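PDB 4JVS: putative uncharacterized protein from Legionella drancourtii, which is a Dot/Icm-secreted effector whose GAP domain, the part in this model, probably speeds GTP hydrolysis by a host Rab-type GTPase. Local coordinates for residues A[24-29]-A[53-58]; A[58-63]-A[173-178]; A[168-173]-A[197-202]. All coordinates share one frame; numbering follows the deposited sequence.

Contact 1 of 3, residues A[24-29]-A[53-58]; sequences PLLQME and VRTEEV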
loop_
_atom_site.group_PDB
_atom_site.type_symbol
_atom_site.label_atom_id
_atom_site.label_comp_id
_atom_site.label_asym_id
_atom_site.label_seq_id
_atom_site.Cartn_x
_atom_site.Cartn_y
_atom_site.Cartn_z
ATOM N N PRO A 24 9.376 24.349 -17.252
ATOM C CA PRO A 24 8.968 23.486 -18.360
ATOM C C PRO A 24 7.633 22.811 -18.090
ATOM O O PRO A 24 7.272 22.632 -16.929
ATOM C CB PRO A 24 10.081 22.443 -18.409
ATOM C CG PRO A 24 10.648 22.433 -17.066
ATOM C CD PRO A 24 10.556 23.821 -16.553
ATOM N N LEU A 25 6.925 22.435 -19.153
ATOM C CA LEU A 25 5.598 21.837 -19.049
ATOM C C LEU A 25 5.652 20.332 -19.277
ATOM O O LEU A 25 5.975 19.874 -20.372
ATOM C CB LEU A 25 4.676 22.460 -20.097
ATOM C CG LEU A 25 3.213 22.027 -20.188
ATOM C CD1 LEU A 25 2.374 22.772 -19.177
ATOM C CD2 LEU A 25 2.708 22.298 -21.574
ATOM N N LEU A 26 5.336 19.561 -18.246
ATOM C CA LEU A 26 5.282 18.115 -18.399
ATOM C C LEU A 26 4.084 17.732 -19.248
ATOM O O LEU A 26 2.948 18.086 -18.928
ATOM C CB LEU A 26 5.190 17.429 -17.042
ATOM C CG LEU A 26 6.273 17.802 -16.041
ATOM C CD1 LEU A 26 6.043 17.027 -14.771
ATOM C CD2 LEU A 26 7.666 17.546 -16.611
ATOM N N GLN A 27 4.346 17.006 -20.329
ATOM C CA GLN A 27 3.294 16.577 -21.240
ATOM C C GLN A 27 3.299 15.071 -21.458
ATOM O O GLN A 27 4.359 14.436 -21.430
ATOM C CB GLN A 27 3.417 17.301 -22.582
ATOM C CG GLN A 27 2.617 18.592 -22.655
ATOM C CD GLN A 27 2.578 19.167 -24.052
ATOM O OE1 GLN A 27 3.625 19.446 -24.649
ATOM N NE2 GLN A 27 1.372 19.343 -24.589
ATOM N N MET A 28 2.139 14.494 -21.709
ATOM C CA MET A 28 2.052 13.066 -21.879
ATOM C C MET A 28 1.856 12.673 -23.309
ATOM O O MET A 28 1.000 13.158 -23.992
ATOM C CB MET A 28 0.961 12.497 -21.038
ATOM C CG MET A 28 1.205 12.686 -19.576
ATOM S SD MET A 28 0.219 11.558 -18.649
ATOM C CE MET A 28 0.483 10.037 -19.515
ATOM N N GLU A 29 2.707 11.765 -23.732
ATOM C CA GLU A 29 3.021 11.530 -25.110
ATOM C C GLU A 29 2.018 10.735 -25.907
ATOM O O GLU A 29 1.114 10.117 -25.376
ATOM C CB GLU A 29 4.409 10.932 -25.250
ATOM C CG GLU A 29 5.213 10.886 -23.971
ATOM C CD GLU A 29 6.633 11.336 -24.173
ATOM O OE1 GLU A 29 7.466 10.533 -24.591
ATOM O OE2 GLU A 29 6.910 12.506 -23.917
ATOM N N VAL A 53 8.028 23.694 -12.008
ATOM C CA VAL A 53 7.509 22.805 -13.058
ATOM C C VAL A 53 5.982 22.916 -13.187
ATOM O O VAL A 53 5.295 23.158 -12.203
ATOM C CB VAL A 53 7.923 21.328 -12.790
ATOM C CG1 VAL A 53 7.363 20.839 -11.454
ATOM C CG2 VAL A 53 7.492 20.411 -13.931
ATOM N N ARG A 54 5.456 22.740 -14.396
ATOM C CA ARG A 54 4.016 22.838 -14.637
ATOM C C ARG A 54 3.353 21.475 -14.883
ATOM O O ARG A 54 3.395 20.934 -15.995
ATOM C CB ARG A 54 3.722 23.784 -15.809
ATOM C CG ARG A 54 4.609 25.022 -15.846
ATOM C CD ARG A 54 4.018 26.138 -16.691
ATOM N NE ARG A 54 3.685 25.740 -18.061
ATOM C CZ ARG A 54 4.495 25.886 -19.108
ATOM N NH1 ARG A 54 5.703 26.402 -18.947
ATOM N NH2 ARG A 54 4.099 25.520 -20.319
ATOM N N THR A 55 2.712 20.947 -13.840
ATOM C CA THR A 55 2.089 19.634 -13.891
ATOM C C THR A 55 0.605 19.725 -14.192
ATOM O O THR A 55 -0.142 18.770 -13.969
ATOM C CB THR A 55 2.237 18.924 -12.549
ATOM O OG1 THR A 55 1.562 19.681 -11.539
ATOM C CG2 THR A 55 3.699 18.792 -12.175
ATOM N N GLU A 56 0.181 20.878 -14.698
ATOM C CA GLU A 56 -1.235 21.156 -14.949
ATOM C C GLU A 56 -1.828 20.251 -16.036
ATOM O O GLU A 56 -2.988 19.854 -15.960
ATOM C CB GLU A 56 -1.423 22.633 -15.334
ATOM C CG GLU A 56 -0.207 23.540 -15.030
ATOM C CD GLU A 56 0.027 23.762 -13.531
ATOM O OE1 GLU A 56 1.195 23.976 -13.129
ATOM O OE2 GLU A 56 -0.956 23.724 -12.754
ATOM N N GLU A 57 -1.028 19.920 -17.044
ATOM C CA GLU A 57 -1.524 19.135 -18.172
ATOM C C GLU A 57 -1.273 17.633 -18.019
ATOM O O GLU A 57 -1.499 16.851 -18.955
ATOM C CB GLU A 57 -0.962 19.673 -19.489
ATOM C CG GLU A 57 -1.306 21.139 -19.703
ATOM C CD GLU A 57 -1.186 21.581 -21.148
ATOM O OE1 GLU A 57 -1.128 22.813 -21.376
ATOM O OE2 GLU A 57 -1.157 20.702 -22.044
ATOM N N VAL A 58 -0.826 17.240 -16.829
ATOM C CA VAL A 58 -0.607 15.837 -16.511
ATOM C C VAL A 58 -1.916 15.195 -16.028
ATOM O O VAL A 58 -2.531 15.656 -15.071
ATOM C CB VAL A 58 0.530 15.663 -15.457
ATOM C CG1 VAL A 58 0.737 14.198 -15.096
ATOM C CG2 VAL A 58 1.828 16.247 -15.978
#
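Leu-25 swings CG opposite its own backbone N (chi1 -179°), while Arg-54, bent at chi3 (-55°), folds back toward it, and the two side chains meet at about a right angle. CD1 of Leu-25 comes to 3.4 Å from Arg-54 NE. One face of the guanidinium lies over the backbone at Pro-24 and Leu-25, with Leu-25 CA above its centre and Pro-24 C nearer the rim. The two loop segments share a single parallel beta bridge between Leu-25 and Arg-54: Arg-54 N gives a hydrogen bond to Pro-24 O (3.1 Å, N-H...O 165°), and Leu-26 N bonds to Arg-54 O at 3.3 Å. The bridge joins the two loops that flank helix 34-45. From Thr-55 to Val-58 the second segment makes a type I beta turn and goes on to helix 60-80. Leu-26 is buried and points toward 53-58, where its CG rests 3.6 Å from Val-53 CG2 and its CB 3.7 Å from Val-58 CG2; Trp-41 and Leu-174 add to this apolar cluster. The exposed Glu-57 passes its carboxylate across the end of Leu-25, with OE1 3.9 Å from CD2.

Contact 2 of 3, residues A[58-63]-A[173-178]; sequences VNFGQL and QLRLIQ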
loop_
_atom_site.group_PDB
_atom_site.type_symbol
_atom_site.label_atom_id
_atom_site.label_comp_id
_atom_site.label_asym_id
_atom_site.label_seq_id
_atom_site.Cartn_x
_atom_site.Cartn_y
_atom_site.Cartn_z
ATOM N N VAL A 58 -0.826 17.240 -16.829
ATOM C CA VAL A 58 -0.607 15.837 -16.511
ATOM C C VAL A 58 -1.916 15.195 -16.028
ATOM O O VAL A 58 -2.531 15.656 -15.071
ATOM C CB VAL A 58 0.530 15.663 -15.457
ATOM C CG1 VAL A 58 0.737 14.198 -15.096
ATOM C CG2 VAL A 58 1.828 16.247 -15.978
ATOM N N ASN A 59 -2.345 14.140 -16.712
ATOM C CA ASN A 59 -3.493 13.364 -16.277
ATOM C C ASN A 59 -3.041 12.166 -15.453
ATOM O O ASN A 59 -2.559 11.173 -15.999
ATOM C CB ASN A 59 -4.305 12.897 -17.482
ATOM C CG ASN A 59 -5.556 12.127 -17.090
ATOM O OD1 ASN A 59 -5.626 11.499 -16.035
ATOM N ND2 ASN A 59 -6.551 12.157 -17.958
ATOM N N PHE A 60 -3.241 12.251 -14.142
ATOM C CA PHE A 60 -2.723 11.242 -13.232
ATOM C C PHE A 60 -3.289 9.838 -13.456
ATOM O O PHE A 60 -2.552 8.854 -13.343
ATOM C CB PHE A 60 -2.835 11.708 -11.782
ATOM C CG PHE A 60 -1.853 12.781 -11.435
ATOM C CD1 PHE A 60 -0.522 12.475 -11.237
ATOM C CD2 PHE A 60 -2.245 14.096 -11.345
ATOM C CE1 PHE A 60 0.394 13.470 -10.932
ATOM C CE2 PHE A 60 -1.337 15.085 -11.044
ATOM C CZ PHE A 60 -0.018 14.775 -10.844
ATOM N N GLY A 61 -4.569 9.754 -13.810
ATOM C CA GLY A 61 -5.170 8.503 -14.251
ATOM C C GLY A 61 -4.479 7.886 -15.464
ATOM O O GLY A 61 -4.230 6.674 -15.500
ATOM N N GLN A 62 -4.152 8.703 -16.462
ATOM C CA GLN A 62 -3.424 8.193 -17.625
ATOM C C GLN A 62 -1.969 7.865 -17.277
ATOM O O GLN A 62 -1.382 6.946 -17.841
ATOM C CB GLN A 62 -3.478 9.177 -18.803
ATOM C CG GLN A 62 -4.882 9.677 -19.170
ATOM C CD GLN A 62 -5.782 8.610 -19.780
ATOM O OE1 GLN A 62 -5.455 8.014 -20.812
ATOM N NE2 GLN A 62 -6.938 8.379 -19.151
ATOM N N LEU A 63 -1.383 8.621 -16.353
ATOM C CA LEU A 63 -0.015 8.361 -15.950
ATOM C C LEU A 63 0.033 7.008 -15.261
ATOM O O LEU A 63 0.970 6.234 -15.464
ATOM C CB LEU A 63 0.490 9.446 -15.007
ATOM C CG LEU A 63 1.938 9.920 -15.192
ATOM C CD1 LEU A 63 2.452 10.597 -13.934
ATOM C CD2 LEU A 63 2.826 8.781 -15.575
ATOM N N GLN A 173 5.291 12.278 -6.327
ATOM C CA GLN A 173 5.878 13.607 -6.261
ATOM C C GLN A 173 5.144 14.581 -7.180
ATOM O O GLN A 173 4.951 15.742 -6.816
ATOM C CB GLN A 173 7.377 13.563 -6.563
ATOM C CG GLN A 173 8.164 12.670 -5.614
ATOM C CD GLN A 173 8.032 13.078 -4.156
ATOM O OE1 GLN A 173 7.804 14.248 -3.843
ATOM N NE2 GLN A 173 8.178 12.110 -3.256
ATOM N N LEU A 174 4.716 14.106 -8.350
ATOM C CA LEU A 174 3.946 14.943 -9.273
ATOM C C LEU A 174 2.581 15.342 -8.700
ATOM O O LEU A 174 2.171 16.494 -8.817
ATOM C CB LEU A 174 3.771 14.259 -10.633
ATOM C CG LEU A 174 5.042 14.004 -11.450
ATOM C CD1 LEU A 174 4.698 13.413 -12.816
ATOM C CD2 LEU A 174 5.887 15.265 -11.589
ATOM N N ARG A 175 1.887 14.385 -8.085
ATOM C CA ARG A 175 0.591 14.638 -7.454
ATOM C C ARG A 175 0.758 15.613 -6.293
ATOM O O ARG A 175 -0.110 16.457 -6.053
ATOM C CB ARG A 175 -0.041 13.325 -6.968
ATOM C CG ARG A 175 -1.566 13.257 -7.085
ATOM C CD ARG A 175 -2.260 12.910 -5.748
ATOM N NE ARG A 175 -1.731 11.694 -5.124
ATOM C CZ ARG A 175 -1.318 11.610 -3.856
ATOM N NH1 ARG A 175 -1.371 12.675 -3.054
ATOM N NH2 ARG A 175 -0.846 10.455 -3.385
ATOM N N LEU A 176 1.877 15.491 -5.577
ATOM C CA LEU A 176 2.208 16.417 -4.491
ATOM C C LEU A 176 2.429 17.846 -5.000
ATOM O O LEU A 176 1.844 18.794 -4.487
ATOM C CB LEU A 176 3.438 15.932 -3.706
ATOM C CG LEU A 176 3.207 14.803 -2.695
ATOM C CD1 LEU A 176 4.495 14.351 -2.054
ATOM C CD2 LEU A 176 2.231 15.237 -1.627
ATOM N N ILE A 177 3.269 17.972 -5.993
ATOM C CA ILE A 177 3.586 19.231 -6.596
ATOM C C ILE A 177 2.371 19.823 -7.212
ATOM O O ILE A 177 2.181 20.990 -7.166
ATOM C CB ILE A 177 4.669 19.074 -7.639
ATOM C CG1 ILE A 177 6.022 19.206 -6.970
ATOM C CG2 ILE A 177 4.524 20.135 -8.682
ATOM C CD1 ILE A 177 7.113 18.437 -7.641
ATOM N N GLN A 178 1.528 18.991 -7.763
ATOM C CA GLN A 178 0.309 19.419 -8.388
ATOM C C GLN A 178 -0.625 20.031 -7.399
ATOM O O GLN A 178 -1.604 20.598 -7.783
ATOM C CB GLN A 178 -0.382 18.266 -9.078
ATOM C CG GLN A 178 -1.844 18.496 -9.369
ATOM C CD GLN A 178 -2.057 19.161 -10.683
ATOM O OE1 GLN A 178 -1.678 20.297 -10.868
ATOM N NE2 GLN A 178 -2.655 18.459 -11.605
#
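Leu-174 meets Phe-60 with its CB at the ring edge, in the ring plane and 3.5 Å from CE1. Its CD1 reaches on to Leu-63 CD1 at 3.8 Å, the two leucines crossing at about a right angle. Next along, Arg-175 lays its aliphatic part over the ring: CG sits 4.1 Å from the Phe-60 centroid and almost exactly on the ring normal, a CH-pi contact. Val-58 CG1 lies on the opposite face, offset toward the rim. Bends at chi2 and chi3 then carry the guanidinium of Arg-175 away from the ring, and outside the two segments NH1 makes a salt bridge with an acidic side chain of another protein's chain. One turn later Gln-178 comes to the ring edge, its NE2 3.7 Å from Phe-60 CE2 and its amide plane turned 65° from the ring; OE1 has a weak hydrogen bond to Thr-55 OG1. Asn-59 N-caps the helix that carries Phe-60, its OD1 accepting from Gln-62 N. Here the start of helix 60-80 packs on the C-terminal part of helix 156-177, beside the interface with what is presumably the GTPase; the Arg-175 side chain is about 11 Å from the aluminum fluoride that, with GDP, mimics the transition state of GTP hydrolysis.

Contact 3 of 3, residues A[168-173]-A[197-202]; sequences QNIILQ and KALDDF
Asn-169 faces Ala-198 across the helix pair, its ND2 4.2 Å from Ala-198 CB, a loose contact between amide and methyl. The other end of that amide is held within its own helix: one turn on, Gln-173 NE2 gives a hydrogen bond to Asn-169 OD1 (2.9 Å, N-H...O 160°). The donor is tilted only slightly from the Asn-169 carbonyl plane and the acceptor lies close to the amide plane of Gln-173, so this bond fixes how both amides are turned along the side of the interface.

Ile-170 carries most of the packing, and its outer carbons spread over three residues. CG1 rests against Ala-198, 3.6 Å from its O and 4.0 Å from its CB. CG2, opposite the backbone N about chi1, meets Leu-199 CD2 at 3.6 Å, the two side chains crossing at about a right angle. CD1, at the end of a chain extended at chi2 (178°), touches the same Leu-199 CD2 and reaches Phe-202 CB at 3.6 Å. With only a methyl at Ala-198, the backbones come close here, the CA atoms of Ile-170 and Ala-198 5.4 Å apart. Helix 34-45 closes off the cluster: Phe-34 and Ile-38 touch Ile-170, and the rings of Phe-34 and Phe-202 stand edge-to-face.

The axes of the two segments approach to 8.8 Å and run antiparallel at 166°. Helices 156-177 and 193-214 follow one another in the chain, so this is an antiparallel helical hairpin, a largely apolar seam within the helical N-terminal subdomain of the LepB GAP domain.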
loop_
_atom_site.group_PDB
_atom_site.type_symbol
_atom_site.label_atom_id
_atom_site.label_comp_id
_atom_site.label_asym_id
_atom_site.label_seq_id
_atom_site.Cartn_x
_atom_site.Cartn_y
_atom_site.Cartn_z
ATOM N N GLN A 168 6.204 4.523 -8.798
ATOM C CA GLN A 168 5.120 5.010 -7.956
ATOM C C GLN A 168 5.460 6.384 -7.399
ATOM O O GLN A 168 4.624 7.285 -7.354
ATOM C CB GLN A 168 4.874 4.044 -6.803
ATOM C CG GLN A 168 4.360 2.674 -7.236
ATOM C CD GLN A 168 3.891 1.823 -6.064
ATOM O OE1 GLN A 168 4.644 1.562 -5.118
ATOM N NE2 GLN A 168 2.640 1.394 -6.121
ATOM N N ASN A 169 6.708 6.544 -6.991
ATOM C CA ASN A 169 7.148 7.767 -6.358
ATOM C C ASN A 169 7.150 8.951 -7.329
ATOM O O ASN A 169 6.890 10.086 -6.926
ATOM C CB ASN A 169 8.522 7.543 -5.733
ATOM C CG ASN A 169 8.920 8.638 -4.770
ATOM O OD1 ASN A 169 8.083 9.406 -4.293
ATOM N ND2 ASN A 169 10.214 8.716 -4.474
ATOM N N ILE A 170 7.442 8.686 -8.602
ATOM C CA ILE A 170 7.390 9.721 -9.628
ATOM C C ILE A 170 5.977 10.308 -9.680
ATOM O O ILE A 170 5.780 11.522 -9.667
ATOM C CB ILE A 170 7.749 9.159 -11.021
ATOM C CG1 ILE A 170 9.194 8.657 -11.053
ATOM C CG2 ILE A 170 7.519 10.203 -12.107
ATOM C CD1 ILE A 170 9.595 8.054 -12.386
ATOM N N ILE A 171 4.994 9.422 -9.720
ATOM C CA ILE A 171 3.597 9.811 -9.734
ATOM C C ILE A 171 3.224 10.517 -8.441
ATOM O O ILE A 171 2.483 11.491 -8.467
ATOM C CB ILE A 171 2.700 8.574 -9.939
ATOM C CG1 ILE A 171 3.036 7.918 -11.288
ATOM C CG2 ILE A 171 1.235 8.952 -9.811
ATOM C CD1 ILE A 171 2.111 6.815 -11.709
ATOM N N LEU A 172 3.764 10.035 -7.321
ATOM C CA LEU A 172 3.542 10.635 -6.002
ATOM C C LEU A 172 4.029 12.080 -5.962
ATOM O O LEU A 172 3.286 12.997 -5.586
ATOM C CB LEU A 172 4.289 9.841 -4.927
ATOM C CG LEU A 172 3.791 9.800 -3.474
ATOM C CD1 LEU A 172 4.911 9.421 -2.527
ATOM C CD2 LEU A 172 3.143 11.082 -3.012
ATOM N N GLN A 173 5.291 12.278 -6.327
ATOM C CA GLN A 173 5.878 13.607 -6.261
ATOM C C GLN A 173 5.144 14.581 -7.180
ATOM O O GLN A 173 4.951 15.742 -6.816
ATOM C CB GLN A 173 7.377 13.563 -6.563
ATOM C CG GLN A 173 8.164 12.670 -5.614
ATOM C CD GLN A 173 8.032 13.078 -4.156
ATOM O OE1 GLN A 173 7.804 14.248 -3.843
ATOM N NE2 GLN A 173 8.178 12.110 -3.256
ATOM N N LYS A 197 15.170 13.555 -8.494
ATOM C CA LYS A 197 15.710 12.312 -8.008
ATOM C C LYS A 197 14.857 11.103 -8.291
ATOM O O LYS A 197 15.354 10.043 -8.558
ATOM C CB LYS A 197 16.016 12.419 -6.542
ATOM C CG LYS A 197 17.043 11.429 -6.104
ATOM C CD LYS A 197 17.021 11.221 -4.622
ATOM C CE LYS A 197 18.070 10.215 -4.225
ATOM N NZ LYS A 197 17.664 8.838 -4.565
ATOM N N ALA A 198 13.561 11.259 -8.188
ATOM C CA ALA A 198 12.663 10.172 -8.443
ATOM C C ALA A 198 12.791 9.751 -9.861
ATOM O O ALA A 198 12.716 8.609 -10.178
ATOM C CB ALA A 198 11.245 10.583 -8.147
ATOM N N LEU A 199 12.949 10.702 -10.735
ATOM C CA LEU A 199 13.111 10.386 -12.143
ATOM C C LEU A 199 14.422 9.639 -12.385
ATOM O O LEU A 199 14.435 8.611 -13.075
ATOM C CB LEU A 199 13.048 11.657 -12.991
ATOM C CG LEU A 199 11.727 12.415 -12.912
ATOM C CD1 LEU A 199 11.777 13.677 -13.734
ATOM C CD2 LEU A 199 10.612 11.522 -13.384
ATOM N N ASP A 200 15.514 10.146 -11.811
ATOM C CA ASP A 200 16.835 9.532 -11.990
ATOM C C ASP A 200 16.931 8.161 -11.303
ATOM O O ASP A 200 17.556 7.242 -11.830
ATOM C CB ASP A 200 17.959 10.467 -11.515
ATOM C CG ASP A 200 18.020 11.779 -12.311
ATOM O OD1 ASP A 200 17.712 11.757 -13.529
ATOM O OD2 ASP A 200 18.376 12.829 -11.718
ATOM N N ASP A 201 16.305 8.019 -10.136
ATOM C CA ASP A 201 16.244 6.725 -9.463
ATOM C C ASP A 201 15.493 5.692 -10.301
ATOM O O ASP A 201 15.828 4.505 -10.278
ATOM C CB ASP A 201 15.598 6.855 -8.083
ATOM C CG ASP A 201 16.528 7.488 -7.058
ATOM O OD1 ASP A 201 17.444 8.242 -7.465
ATOM O OD2 ASP A 201 16.345 7.230 -5.845
ATOM N N PHE A 202 14.475 6.138 -11.037
ATOM C CA PHE A 202 13.751 5.230 -11.923
ATOM C C PHE A 202 14.648 4.681 -13.042
ATOM O O PHE A 202 14.757 3.465 -13.221
ATOM C CB PHE A 202 12.508 5.890 -12.519
ATOM C CG PHE A 202 11.681 4.950 -13.343
ATOM C CD1 PHE A 202 10.841 4.027 -12.730
ATOM C CD2 PHE A 202 11.762 4.962 -14.722
ATOM C CE1 PHE A 202 10.084 3.146 -13.488
ATOM C CE2 PHE A 202 11.012 4.083 -15.486
ATOM C CZ PHE A 202 10.172 3.173 -14.868
#

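Overall arrangement
Contact 3 is the buried one, with helix against helix and largely apolar packing across the seam. Contacts 1 and 2 are partly buried, and contact 1, its centre about 26 Å from the centre of the chain, is the one farther out; it is also the one with backbone hydrogen bonds between its segments. Contact 2 lies between the others: it shares Val-58 with contact 1 and Gln-173 with contact 3, and both it and contact 3 use helix 156-177. Leu-26 of contact 1 packs on Leu-174, and Leu-63 of contact 2 on Ile-171, while contacts 1 and 3 do not touch. Contacts 2 and 3 both border the other protein, which leaves contact 1 untouched.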